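Local atomic coordinates of sulfur oxygenase/reductase (Halothiobacillus neapolitanus, PDB entry 6QPA), a protein that probably catalyses the oxygen-dependent conversion of elemental sulfur to more oxidised and reduced sulfur compounds at a mononuclear iron site, in a 24-subunit assembly. Residues Pro6-Met12 / Met76-Trp82; His54-Tyr60 / Pro294-Phe298; Pro150-Leu154 / Gly192-Trp196; Glu172-Glu176 / Thr251-Val255. All coordinates share one frame; numbering follows the deposited sequence.

Overall arrangement
All four contacts reach the curled antiparallel sheet, in keeping with the family's dimeric alpha-beta barrel clan. Contact 1 pairs two of its strands, contact 4 lays helix 172-189 on strand 251-259, contact 2 places a loop against strand 290-305, and contact 3 anchors 150-154 to the start of strand 193-204. Centres lie about 18 to 23 Å apart. Contacts 1 and 4 touch where M12 and I10 meet L254, contacts 2 and 4 where Y296 meets V255. Along the chain, contacts 1 and 2 interleave, as do contacts 3 and 4, and both of the latter fall between the two segments of contact 2. Contact 1 lies beside the iron site, whereas contacts 2 and 3 reach neighbouring subunits.

Contact 1 of 4, residues Pro6-Met12 / Met76-Trp82; sequences PIIAINM and MFQYTVW
An antiparallel pair of the barrel sheet, strand 7-12 with strand 76-82, runs beside the iron site, the strand axes 4.6 Å apart at 159°. Three hydrogen-bonded pairs, I7-W82, A9-T80 and N11-Q78, each exchange two backbone bonds. On the sheet face bearing I8, I10, M12, F77, Y79 and V81, M12 sets CG over the centre of the F77 ring, 3.8 Å from the centroid, and SD lies obliquely, a Met-aromatic contact. I10 CD1 rests on a face of Y79, 3.8 Å from CE1, while Y79 OH bonds H256 ND1. The other face looks toward the metal. There OG1 of T80, placed between its own N and carbonyl carbon (chi1 55°), accepts W82 NE1 at 2.8 Å nearly in the indole plane and lies 2.6 Å from a water. W82 meets iron ligand H88, and A9 lies near ligand E116. The chemistry is two-sided: a largely apolar sheet face, and a polar link that is consistent with holding the indole beside the iron ligands.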
loop_
_atom_site.group_PDB
_atom_site.type_symbol
_atom_site.label_atom_id
_atom_site.label_comp_id
_atom_site.label_asym_id
_atom_site.label_seq_id
_atom_site.Cartn_x
_atom_site.Cartn_y
_atom_site.Cartn_z
ATOM N N PRO A 6 -20.800 -53.589 -38.256
ATOM C CA PRO A 6 -20.082 -52.500 -38.929
ATOM C C PRO A 6 -18.597 -52.530 -38.613
ATOM O O PRO A 6 -18.125 -53.195 -37.688
ATOM C CB PRO A 6 -20.761 -51.240 -38.387
ATOM C CG PRO A 6 -21.263 -51.639 -37.039
ATOM C CD PRO A 6 -21.673 -53.093 -37.176
ATOM N N ILE A 7 -17.871 -51.749 -39.398
ATOM C CA ILE A 7 -16.441 -51.526 -39.265
ATOM C C ILE A 7 -16.244 -50.187 -38.561
ATOM O O ILE A 7 -16.956 -49.217 -38.848
ATOM C CB ILE A 7 -15.789 -51.524 -40.670
ATOM C CG1 ILE A 7 -15.950 -52.882 -41.367
ATOM C CG2 ILE A 7 -14.352 -51.074 -40.633
ATOM C CD1 ILE A 7 -15.541 -54.038 -40.544
ATOM N N ILE A 8 -15.266 -50.101 -37.671
ATOM C CA ILE A 8 -14.997 -48.851 -36.975
ATOM C C ILE A 8 -13.582 -48.443 -37.324
ATOM O O ILE A 8 -12.638 -49.209 -37.097
ATOM C CB ILE A 8 -15.177 -48.965 -35.454
ATOM C CG1 ILE A 8 -16.583 -49.452 -35.122
ATOM C CG2 ILE A 8 -14.999 -47.564 -34.779
ATOM C CD1 ILE A 8 -16.846 -49.515 -33.625
ATOM N N ALA A 9 -13.441 -47.260 -37.914
ATOM C CA ALA A 9 -12.140 -46.637 -38.089
ATOM C C ALA A 9 -11.902 -45.702 -36.916
ATOM O O ALA A 9 -12.774 -44.892 -36.569
ATOM C CB ALA A 9 -12.048 -45.888 -39.427
ATOM N N ILE A 10 -10.755 -45.848 -36.262
ATOM C CA ILE A 10 -10.422 -45.015 -35.114
ATOM C C ILE A 10 -9.254 -44.140 -35.505
ATOM O O ILE A 10 -8.120 -44.614 -35.603
ATOM C CB ILE A 10 -10.102 -45.832 -33.858
ATOM C CG1 ILE A 10 -11.299 -46.719 -33.524
ATOM C CG2 ILE A 10 -9.775 -44.869 -32.713
ATOM C CD1 ILE A 10 -11.104 -47.629 -32.285
ATOM N N ASN A 11 -9.532 -42.858 -35.727
ATOM C CA ASN A 11 -8.490 -41.880 -35.983
ATOM C C ASN A 11 -7.873 -41.495 -34.642
ATOM O O ASN A 11 -8.534 -40.874 -33.803
ATOM C CB ASN A 11 -9.078 -40.671 -36.706
ATOM C CG ASN A 11 -8.024 -39.787 -37.285
ATOM O OD1 ASN A 11 -7.347 -39.069 -36.561
ATOM N ND2 ASN A 11 -7.865 -39.838 -38.607
ATOM N N MET A 12 -6.614 -41.870 -34.437
ATOM C CA MET A 12 -5.904 -41.665 -33.180
ATOM C C MET A 12 -4.881 -40.560 -33.376
ATOM O O MET A 12 -4.048 -40.640 -34.289
ATOM C CB MET A 12 -5.215 -42.947 -32.730
ATOM C CG MET A 12 -6.147 -44.124 -32.542
ATOM S SD MET A 12 -5.191 -45.643 -32.414
ATOM C CE MET A 12 -6.486 -46.783 -31.938
ATOM N N MET A 76 -6.783 -37.960 -28.568
ATOM C CA MET A 76 -8.051 -37.594 -29.194
ATOM C C MET A 76 -8.374 -38.689 -30.194
ATOM O O MET A 76 -7.644 -38.869 -31.168
ATOM C CB MET A 76 -7.981 -36.230 -29.865
ATOM C CG MET A 76 -9.281 -35.458 -29.752
ATOM S SD MET A 76 -10.179 -35.587 -31.283
ATOM C CE MET A 76 -9.193 -34.471 -32.302
ATOM N N PHE A 77 -9.416 -39.462 -29.915
ATOM C CA PHE A 77 -9.815 -40.593 -30.743
ATOM C C PHE A 77 -11.150 -40.271 -31.380
ATOM O O PHE A 77 -12.113 -39.963 -30.671
ATOM C CB PHE A 77 -9.975 -41.883 -29.931
ATOM C CG PHE A 77 -8.686 -42.531 -29.509
ATOM C CD1 PHE A 77 -7.496 -41.826 -29.487
ATOM C CD2 PHE A 77 -8.679 -43.871 -29.124
ATOM C CE1 PHE A 77 -6.314 -42.434 -29.078
ATOM C CE2 PHE A 77 -7.506 -44.493 -28.728
ATOM C CZ PHE A 77 -6.312 -43.767 -28.704
ATOM N N GLN A 78 -11.228 -40.375 -32.692
ATOM C CA GLN A 78 -12.489 -40.176 -33.395
ATOM C C GLN A 78 -12.901 -41.514 -33.998
ATOM O O GLN A 78 -12.224 -42.024 -34.892
ATOM C CB GLN A 78 -12.371 -39.079 -34.458
ATOM C CG GLN A 78 -12.219 -37.659 -33.885
ATOM C CD GLN A 78 -11.948 -36.576 -34.944
ATOM O OE1 GLN A 78 -11.162 -36.773 -35.870
ATOM N NE2 GLN A 78 -12.610 -35.430 -34.803
ATOM N N TYR A 79 -13.969 -42.113 -33.477
ATOM C CA TYR A 79 -14.554 -43.269 -34.142
ATOM C C TYR A 79 -15.383 -42.786 -35.309
ATOM O O TYR A 79 -16.239 -41.923 -35.133
ATOM C CB TYR A 79 -15.488 -44.074 -33.238
ATOM C CG TYR A 79 -14.912 -44.760 -32.031
ATOM C CD1 TYR A 79 -13.664 -44.432 -31.529
ATOM C CD2 TYR A 79 -15.659 -45.729 -31.371
ATOM C CE1 TYR A 79 -13.166 -45.060 -30.404
ATOM C CE2 TYR A 79 -15.176 -46.371 -30.252
ATOM C CZ TYR A 79 -13.931 -46.036 -29.764
ATOM O OH TYR A 79 -13.466 -46.684 -28.632
ATOM N N THR A 80 -15.178 -43.361 -36.482
ATOM C CA THR A 80 -16.176 -43.278 -37.537
ATOM C C THR A 80 -16.592 -44.695 -37.882
ATOM O O THR A 80 -15.755 -45.595 -37.941
ATOM C CB THR A 80 -15.688 -42.529 -38.793
ATOM O OG1 THR A 80 -14.486 -43.124 -39.269
ATOM C CG2 THR A 80 -15.445 -41.030 -38.466
ATOM N N VAL A 81 -17.893 -44.891 -38.026
ATOM C CA VAL A 81 -18.499 -46.213 -38.130
ATOM C C VAL A 81 -19.092 -46.371 -39.528
ATOM O O VAL A 81 -19.786 -45.470 -40.025
ATOM C CB VAL A 81 -19.546 -46.394 -37.017
ATOM C CG1 VAL A 81 -20.082 -47.825 -36.995
ATOM C CG2 VAL A 81 -18.889 -46.004 -35.654
ATOM N N TRP A 82 -18.816 -47.512 -40.161
ATOM C CA TRP A 82 -19.005 -47.694 -41.595
ATOM C C TRP A 82 -19.635 -49.045 -41.891
ATOM O O TRP A 82 -19.387 -50.030 -41.188
ATOM C CB TRP A 82 -17.661 -47.613 -42.350
ATOM C CG TRP A 82 -17.008 -46.312 -42.137
ATOM C CD1 TRP A 82 -16.103 -45.987 -41.155
ATOM C CD2 TRP A 82 -17.256 -45.120 -42.871
ATOM N NE1 TRP A 82 -15.750 -44.666 -41.268
ATOM C CE2 TRP A 82 -16.454 -44.106 -42.305
ATOM C CE3 TRP A 82 -18.071 -44.808 -43.969
ATOM C CZ2 TRP A 82 -16.444 -42.794 -42.802
ATOM C CZ3 TRP A 82 -18.054 -43.504 -44.468
ATOM C CH2 TRP A 82 -17.241 -42.521 -43.888
HETATM O O HOH W 1 -12.414 -42.234 -37.982
#

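Contact 2 of 4, residues His54-Tyr60 / Pro294-Phe298; sequences HPMAGRY and PYYMF
H54 and Y296 supply the one direct hydrogen bond between loop 54-60 and strand segment 294-298: H54 N reaches Y296 O at 3.0 Å and 165°, tilted out of the carbonyl plane. Two waters extend this polar link. One donates to H54 O and accepts from Y296 N; the other donates to P294 O and lies 2.6 Å from Y60 OH. Within the loop, M56 N donates to H54 ND1 at 2.8 Å in the imidazole plane, while NE2 is bonded to H266 O, consistent with a proton on NE2.

The aromatic contact is edge-to-face. Y295 turns its CD1-CE1 edge onto one face of Y60, with planes at 89° and CD1 3.4 Å from Y60 CZ. R59 CG covers the opposite face, so the phenol ring lies between them. Apolar and sulfur contacts are fewer: F298 CE1 lies 3.7 Å from H54 CB, and M56 SD is 3.6 Å from P294 O.

A type I' turn, M56 to R59, reverses the loop. Beyond it, R59 NH1 and Y295 OH bond G113 O and I111 O of a second subunit. In the same chain, helix 262-269 packs on H54, Y296 and F298, strand 42-53 touches Y60 and Y295, and strand 159-167 borders P294, Y296 and F298.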
loop_
_atom_site.group_PDB
_atom_site.type_symbol
_atom_site.label_atom_id
_atom_site.label_comp_id
_atom_site.label_asym_id
_atom_site.label_seq_id
_atom_site.Cartn_x
_atom_site.Cartn_y
_atom_site.Cartn_z
ATOM N N HIS A 54 -6.081 -45.211 -16.106
ATOM C CA HIS A 54 -6.192 -46.006 -14.896
ATOM C C HIS A 54 -4.792 -46.293 -14.360
ATOM O O HIS A 54 -4.007 -46.949 -15.045
ATOM C CB HIS A 54 -6.931 -47.310 -15.141
ATOM C CG HIS A 54 -7.475 -47.917 -13.880
ATOM N ND1 HIS A 54 -6.664 -48.330 -12.845
ATOM C CD2 HIS A 54 -8.750 -48.130 -13.466
ATOM C CE1 HIS A 54 -7.415 -48.787 -11.855
ATOM N NE2 HIS A 54 -8.685 -48.674 -12.206
ATOM N N PRO A 55 -4.436 -45.810 -13.171
ATOM C CA PRO A 55 -3.089 -46.065 -12.632
ATOM C C PRO A 55 -2.846 -47.522 -12.236
ATOM O O PRO A 55 -1.689 -47.880 -11.969
ATOM C CB PRO A 55 -3.019 -45.148 -11.398
ATOM C CG PRO A 55 -4.187 -44.228 -11.519
ATOM C CD PRO A 55 -5.240 -44.969 -12.270
ATOM N N MET A 56 -3.897 -48.344 -12.170
ATOM C CA MET A 56 -3.815 -49.780 -11.895
ATOM C C MET A 56 -2.995 -50.063 -10.635
ATOM O O MET A 56 -2.026 -50.826 -10.642
ATOM C CB MET A 56 -3.268 -50.547 -13.110
ATOM C CG MET A 56 -4.358 -50.848 -14.129
ATOM S SD MET A 56 -3.786 -51.648 -15.647
ATOM C CE MET A 56 -3.056 -53.158 -14.993
ATOM N N ALA A 57 -3.422 -49.422 -9.540
ATOM C CA ALA A 57 -2.875 -49.673 -8.216
ATOM C C ALA A 57 -1.374 -49.388 -8.177
ATOM O O ALA A 57 -0.604 -50.079 -7.503
ATOM C CB ALA A 57 -3.193 -51.103 -7.754
ATOM N N GLY A 58 -0.955 -48.354 -8.906
ATOM C CA GLY A 58 0.417 -47.879 -8.869
ATOM C C GLY A 58 1.306 -48.354 -10.000
ATOM O O GLY A 58 2.458 -47.905 -10.085
ATOM N N ARG A 59 0.822 -49.273 -10.843
ATOM C CA ARG A 59 1.586 -49.690 -12.018
ATOM C C ARG A 59 1.876 -48.500 -12.926
ATOM O O ARG A 59 2.962 -48.405 -13.498
ATOM C CB ARG A 59 0.820 -50.780 -12.762
ATOM C CG ARG A 59 1.331 -51.140 -14.134
ATOM C CD ARG A 59 2.664 -51.840 -14.099
ATOM N NE ARG A 59 3.062 -52.205 -15.451
ATOM C CZ ARG A 59 3.735 -51.410 -16.276
ATOM N NH1 ARG A 59 4.102 -50.193 -15.874
ATOM N NH2 ARG A 59 4.038 -51.833 -17.504
ATOM N N TYR A 60 0.939 -47.552 -13.018
ATOM C CA TYR A 60 1.202 -46.293 -13.703
ATOM C C TYR A 60 0.977 -45.152 -12.730
ATOM O O TYR A 60 0.093 -44.303 -12.934
ATOM C CB TYR A 60 0.314 -46.144 -14.936
ATOM C CG TYR A 60 0.418 -47.331 -15.838
ATOM C CD1 TYR A 60 1.546 -47.523 -16.629
ATOM C CD2 TYR A 60 -0.586 -48.285 -15.881
ATOM C CE1 TYR A 60 1.669 -48.624 -17.451
ATOM C CE2 TYR A 60 -0.473 -49.401 -16.705
ATOM C CZ TYR A 60 0.666 -49.557 -17.485
ATOM O OH TYR A 60 0.795 -50.638 -18.312
ATOM N N PRO A 294 -2.737 -55.057 -19.848
ATOM C CA PRO A 294 -3.631 -54.023 -20.390
ATOM C C PRO A 294 -3.238 -52.607 -19.971
ATOM O O PRO A 294 -2.613 -52.430 -18.936
ATOM C CB PRO A 294 -4.996 -54.390 -19.801
ATOM C CG PRO A 294 -4.676 -55.123 -18.543
ATOM C CD PRO A 294 -3.344 -55.791 -18.724
ATOM N N TYR A 295 -3.581 -51.624 -20.801
ATOM C CA TYR A 295 -3.405 -50.212 -20.488
ATOM C C TYR A 295 -4.726 -49.507 -20.776
ATOM O O TYR A 295 -5.251 -49.596 -21.891
ATOM C CB TYR A 295 -2.269 -49.599 -21.314
ATOM C CG TYR A 295 -1.926 -48.157 -20.935
ATOM C CD1 TYR A 295 -1.178 -47.877 -19.799
ATOM C CD2 TYR A 295 -2.333 -47.086 -21.733
ATOM C CE1 TYR A 295 -0.844 -46.562 -19.457
ATOM C CE2 TYR A 295 -2.006 -45.784 -21.408
ATOM C CZ TYR A 295 -1.271 -45.522 -20.266
ATOM O OH TYR A 295 -0.952 -44.221 -19.961
ATOM N N TYR A 296 -5.276 -48.829 -19.775
ATOM C CA TYR A 296 -6.599 -48.229 -19.879
ATOM C C TYR A 296 -6.478 -46.710 -19.912
ATOM O O TYR A 296 -5.993 -46.107 -18.949
ATOM C CB TYR A 296 -7.468 -48.682 -18.708
ATOM C CG TYR A 296 -8.052 -50.068 -18.942
ATOM C CD1 TYR A 296 -9.211 -50.222 -19.674
ATOM C CD2 TYR A 296 -7.429 -51.208 -18.466
ATOM C CE1 TYR A 296 -9.766 -51.443 -19.913
ATOM C CE2 TYR A 296 -7.979 -52.466 -18.710
ATOM C CZ TYR A 296 -9.151 -52.568 -19.443
ATOM O OH TYR A 296 -9.748 -53.782 -19.727
ATOM N N MET A 297 -6.918 -46.098 -21.016
ATOM C CA MET A 297 -7.044 -44.647 -21.122
ATOM C C MET A 297 -8.492 -44.227 -20.873
ATOM O O MET A 297 -9.427 -44.882 -21.338
ATOM C CB MET A 297 -6.589 -44.153 -22.501
ATOM C CG MET A 297 -5.129 -44.466 -22.816
ATOM S SD MET A 297 -4.742 -44.241 -24.564
ATOM C CE MET A 297 -4.948 -42.458 -24.712
ATOM N N PHE A 298 -8.670 -43.128 -20.136
ATOM C CA PHE A 298 -9.985 -42.568 -19.846
ATOM C C PHE A 298 -10.301 -41.447 -20.837
ATOM O O PHE A 298 -9.449 -40.607 -21.114
ATOM C CB PHE A 298 -10.050 -42.001 -18.420
ATOM C CG PHE A 298 -10.212 -43.039 -17.339
ATOM C CD1 PHE A 298 -9.563 -44.271 -17.424
ATOM C CD2 PHE A 298 -11.010 -42.771 -16.216
ATOM C CE1 PHE A 298 -9.699 -45.222 -16.408
ATOM C CE2 PHE A 298 -11.160 -43.712 -15.202
ATOM C CZ PHE A 298 -10.492 -44.943 -15.293
HETATM O O HOH W 2 -3.803 -48.211 -17.469
HETATM O O HOH W 3 -0.214 -52.993 -17.838
#

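Contact 3 of 4, residues Pro150-Leu154 / Gly192-Trp196; sequences PKVAL and GMVGW
The flat groups met by K151 are peptide units rather than rings: the carbonyls of M193 and V194. NZ reaches the M193 carbonyl oxygen at 2.8 Å, with a C=O...N angle of 141° and the donor tilted 24° from the carbonyl plane. Further back along the same side chain, K151 CG is 3.4 Å from M193 O and K151 CB is 3.4 Å from V194 O. Bends at chi2 (-55°) and chi4 fold the methylenes along this backbone and return the ammonium to M193 O. NZ has a second partner, a salt bridge to D134 of a third subunit, so one ammonium joins both chains.

The apolar part is small. V194 CG1, anti to the backbone N of V194, lies 3.5 Å from A153 CB, and CG2 stands 3.8 Å from V152 O. V194 and G195 both face E258, forming a classic beta bulge at the start of strand 193-204.

Around this site, A153 pairs with M130 in the short parallel sheet, M193 packs against helix 172-189 and strand 251-259, and P150 and V152 touch helix 135-144.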
loop_
_atom_site.group_PDB
_atom_site.type_symbol
_atom_site.label_atom_id
_atom_site.label_comp_id
_atom_site.label_asym_id
_atom_site.label_seq_id
_atom_site.Cartn_x
_atom_site.Cartn_y
_atom_site.Cartn_z
ATOM N N PRO A 150 -32.406 -51.091 -20.748
ATOM C CA PRO A 150 -30.947 -51.028 -20.824
ATOM C C PRO A 150 -30.352 -50.222 -19.673
ATOM O O PRO A 150 -31.042 -49.505 -18.936
ATOM C CB PRO A 150 -30.706 -50.329 -22.163
ATOM C CG PRO A 150 -31.902 -49.430 -22.304
ATOM C CD PRO A 150 -33.051 -50.220 -21.748
ATOM N N LYS A 151 -29.035 -50.370 -19.524
ATOM C CA LYS A 151 -28.258 -49.384 -18.783
ATOM C C LYS A 151 -28.389 -48.012 -19.449
ATOM O O LYS A 151 -28.505 -47.897 -20.678
ATOM C CB LYS A 151 -26.788 -49.814 -18.731
ATOM C CG LYS A 151 -26.523 -51.176 -18.035
ATOM C CD LYS A 151 -27.123 -51.178 -16.595
ATOM C CE LYS A 151 -26.561 -52.306 -15.711
ATOM N NZ LYS A 151 -25.182 -51.922 -15.259
ATOM N N VAL A 152 -28.376 -46.957 -18.647
ATOM C CA VAL A 152 -28.565 -45.607 -19.185
ATOM C C VAL A 152 -27.220 -45.049 -19.637
ATOM O O VAL A 152 -26.342 -44.786 -18.810
ATOM C CB VAL A 152 -29.235 -44.669 -18.175
ATOM C CG1 VAL A 152 -29.298 -43.275 -18.772
ATOM C CG2 VAL A 152 -30.641 -45.161 -17.862
ATOM N N ALA A 153 -27.064 -44.861 -20.958
ATOM C CA ALA A 153 -25.855 -44.280 -21.563
ATOM C C ALA A 153 -26.179 -42.838 -21.946
ATOM O O ALA A 153 -26.801 -42.590 -22.981
ATOM C CB ALA A 153 -25.386 -45.089 -22.780
ATOM N N LEU A 154 -25.781 -41.887 -21.099
ATOM C CA LEU A 154 -26.160 -40.490 -21.293
ATOM C C LEU A 154 -25.316 -39.870 -22.399
ATOM O O LEU A 154 -24.081 -39.903 -22.339
ATOM C CB LEU A 154 -26.014 -39.697 -19.993
ATOM C CG LEU A 154 -27.002 -40.117 -18.898
ATOM C CD1 LEU A 154 -26.724 -39.347 -17.620
ATOM C CD2 LEU A 154 -28.436 -39.909 -19.326
ATOM N N GLY A 192 -22.570 -49.131 -12.153
ATOM C CA GLY A 192 -22.231 -48.076 -13.090
ATOM C C GLY A 192 -21.679 -48.541 -14.413
ATOM O O GLY A 192 -21.214 -47.704 -15.197
ATOM N N MET A 193 -21.703 -49.849 -14.681
ATOM C CA MET A 193 -21.213 -50.406 -15.942
ATOM C C MET A 193 -22.264 -50.214 -17.025
ATOM O O MET A 193 -23.292 -50.889 -17.021
ATOM C CB MET A 193 -20.916 -51.888 -15.746
ATOM C CG MET A 193 -19.663 -52.378 -16.391
ATOM S SD MET A 193 -19.979 -52.701 -18.107
ATOM C CE MET A 193 -18.679 -53.921 -18.411
ATOM N N VAL A 194 -21.981 -49.350 -17.990
ATOM C CA VAL A 194 -22.983 -48.984 -18.982
ATOM C C VAL A 194 -22.960 -49.921 -20.184
ATOM O O VAL A 194 -24.014 -50.337 -20.676
ATOM C CB VAL A 194 -22.764 -47.521 -19.405
ATOM C CG1 VAL A 194 -23.638 -47.204 -20.607
ATOM C CG2 VAL A 194 -23.077 -46.589 -18.227
ATOM N N GLY A 195 -21.780 -50.292 -20.663
ATOM C CA GLY A 195 -21.720 -51.149 -21.835
ATOM C C GLY A 195 -20.290 -51.431 -22.232
ATOM O O GLY A 195 -19.343 -50.926 -21.630
ATOM N N TRP A 196 -20.136 -52.265 -23.260
ATOM C CA TRP A 196 -18.789 -52.628 -23.663
ATOM C C TRP A 196 -18.771 -53.108 -25.106
ATOM O O TRP A 196 -19.792 -53.486 -25.683
ATOM C CB TRP A 196 -18.196 -53.698 -22.736
ATOM C CG TRP A 196 -19.001 -54.966 -22.668
ATOM C CD1 TRP A 196 -19.944 -55.302 -21.732
ATOM C CD2 TRP A 196 -18.930 -56.072 -23.584
ATOM N NE1 TRP A 196 -20.457 -56.559 -22.003
ATOM C CE2 TRP A 196 -19.846 -57.050 -23.131
ATOM C CE3 TRP A 196 -18.162 -56.336 -24.726
ATOM C CZ2 TRP A 196 -20.025 -58.271 -23.793
ATOM C CZ3 TRP A 196 -18.348 -57.554 -25.394
ATOM C CH2 TRP A 196 -19.271 -58.506 -24.921
#

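Contact 4 of 4, residues Glu172-Glu176 / Thr251-Val255; sequences EKAFE and TQYLV
From CB to its hydroxyl, Y253 runs past F175 and ends between E172 and E176, one turn apart on helix 172-189. Its CB lies 3.5 Å from F175 CE2, and CG lies 3.4 Å from the same atom. F175 CD2 lies over the centre of one Y253 face, the two planes 43° apart. At the edge, in plane, E172 CG approaches Y253 CE1 (4.0 Å), and E176 OE2 lies beside CE2 and CZ. The tip, OH, is 3.3 Å from E172 CB and donates to E176 OE2; the modelled 2.4 Å is very short and the exact length doubtful. E172 bends at chi2 (87°), and its OE2 accepts T251 OG1 at 2.7 Å through the anti lone pair, while a water bridges that oxygen to T251 N. The helix segment runs nearly parallel to strand 251-255, 10° between axes. V167 and H165 of strand 159-167 flank F175, and K200 of strand 193-204 flanks E176, T251 and Y253.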
loop_
_atom_site.group_PDB
_atom_site.type_symbol
_atom_site.label_atom_id
_atom_site.label_comp_id
_atom_site.label_asym_id
_atom_site.label_seq_id
_atom_site.Cartn_x
_atom_site.Cartn_y
_atom_site.Cartn_z
ATOM N N GLU A 172 -5.623 -65.442 -30.026
ATOM C CA GLU A 172 -6.672 -64.463 -30.300
ATOM C C GLU A 172 -8.036 -64.977 -29.852
ATOM O O GLU A 172 -8.780 -64.285 -29.144
ATOM C CB GLU A 172 -6.683 -64.106 -31.788
ATOM C CG GLU A 172 -5.599 -63.107 -32.219
ATOM C CD GLU A 172 -4.275 -63.798 -32.591
ATOM O OE1 GLU A 172 -4.169 -65.025 -32.378
ATOM O OE2 GLU A 172 -3.354 -63.117 -33.107
ATOM N N LYS A 173 -8.366 -66.206 -30.226
ATOM C CA LYS A 173 -9.690 -66.730 -29.921
ATOM C C LYS A 173 -9.890 -66.890 -28.423
ATOM O O LYS A 173 -10.972 -66.593 -27.904
ATOM C CB LYS A 173 -9.892 -68.074 -30.633
ATOM C CG LYS A 173 -11.249 -68.703 -30.371
ATOM C CD LYS A 173 -11.393 -70.081 -31.012
ATOM C CE LYS A 173 -12.775 -70.657 -30.724
ATOM N NZ LYS A 173 -12.988 -71.995 -31.337
ATOM N N ALA A 174 -8.872 -67.394 -27.723
ATOM C CA ALA A 174 -8.951 -67.525 -26.270
ATOM C C ALA A 174 -9.108 -66.163 -25.602
ATOM O O ALA A 174 -9.873 -66.023 -24.639
ATOM C CB ALA A 174 -7.723 -68.270 -25.729
ATOM N N PHE A 175 -8.376 -65.154 -26.082
ATOM C CA PHE A 175 -8.532 -63.803 -25.547
ATOM C C PHE A 175 -9.959 -63.309 -25.735
ATOM O O PHE A 175 -10.565 -62.746 -24.812
ATOM C CB PHE A 175 -7.558 -62.827 -26.221
ATOM C CG PHE A 175 -7.855 -61.385 -25.921
ATOM C CD1 PHE A 175 -7.324 -60.771 -24.786
ATOM C CD2 PHE A 175 -8.715 -60.654 -26.732
ATOM C CE1 PHE A 175 -7.626 -59.438 -24.479
ATOM C CE2 PHE A 175 -9.029 -59.326 -26.436
ATOM C CZ PHE A 175 -8.485 -58.711 -25.321
ATOM N N GLU A 176 -10.503 -63.489 -26.942
ATOM C CA GLU A 176 -11.851 -63.009 -27.218
ATOM C C GLU A 176 -12.855 -63.639 -26.265
ATOM O O GLU A 176 -13.706 -62.943 -25.694
ATOM C CB GLU A 176 -12.214 -63.303 -28.677
ATOM C CG GLU A 176 -11.401 -62.466 -29.650
ATOM C CD GLU A 176 -11.652 -62.785 -31.123
ATOM O OE1 GLU A 176 -12.569 -63.583 -31.411
ATOM O OE2 GLU A 176 -10.952 -62.207 -31.992
ATOM N N THR A 251 -1.448 -58.991 -32.545
ATOM C CA THR A 251 -2.776 -58.448 -32.769
ATOM C C THR A 251 -3.182 -57.509 -31.653
ATOM O O THR A 251 -3.114 -57.860 -30.465
ATOM C CB THR A 251 -3.789 -59.582 -32.867
ATOM O OG1 THR A 251 -3.380 -60.499 -33.892
ATOM C CG2 THR A 251 -5.161 -59.025 -33.166
ATOM N N GLN A 252 -3.640 -56.323 -32.037
ATOM C CA GLN A 252 -4.140 -55.366 -31.061
ATOM C C GLN A 252 -5.636 -55.531 -30.888
ATOM O O GLN A 252 -6.380 -55.583 -31.872
ATOM C CB GLN A 252 -3.845 -53.926 -31.479
ATOM C CG GLN A 252 -4.466 -52.916 -30.530
ATOM C CD GLN A 252 -4.241 -51.505 -30.998
ATOM O OE1 GLN A 252 -4.639 -51.152 -32.098
ATOM N NE2 GLN A 252 -3.582 -50.697 -30.175
ATOM N N TYR A 253 -6.075 -55.596 -29.637
ATOM C CA TYR A 253 -7.484 -55.487 -29.293
ATOM C C TYR A 253 -7.690 -54.256 -28.434
ATOM O O TYR A 253 -6.930 -54.031 -27.483
ATOM C CB TYR A 253 -7.974 -56.721 -28.531
ATOM C CG TYR A 253 -8.138 -57.979 -29.372
ATOM C CD1 TYR A 253 -7.057 -58.784 -29.674
ATOM C CD2 TYR A 253 -9.396 -58.378 -29.820
ATOM C CE1 TYR A 253 -7.214 -59.952 -30.431
ATOM C CE2 TYR A 253 -9.571 -59.546 -30.573
ATOM C CZ TYR A 253 -8.477 -60.324 -30.878
ATOM O OH TYR A 253 -8.659 -61.485 -31.600
ATOM N N LEU A 254 -8.720 -53.473 -28.756
ATOM C CA LEU A 254 -9.162 -52.367 -27.916
ATOM C C LEU A 254 -10.444 -52.774 -27.218
ATOM O O LEU A 254 -11.432 -53.110 -27.879
ATOM C CB LEU A 254 -9.399 -51.104 -28.730
ATOM C CG LEU A 254 -8.129 -50.608 -29.390
ATOM C CD1 LEU A 254 -8.393 -49.269 -30.086
ATOM C CD2 LEU A 254 -7.065 -50.469 -28.317
ATOM N N VAL A 255 -10.432 -52.732 -25.890
ATOM C CA VAL A 255 -11.606 -53.071 -25.101
ATOM C C VAL A 255 -12.278 -51.767 -24.683
ATOM O O VAL A 255 -11.771 -51.035 -23.829
ATOM C CB VAL A 255 -11.229 -53.946 -23.900
ATOM C CG1 VAL A 255 -12.450 -54.164 -22.997
ATOM C CG2 VAL A 255 -10.655 -55.288 -24.398
HETATM O O HOH W 4 -1.173 -62.114 -32.275
#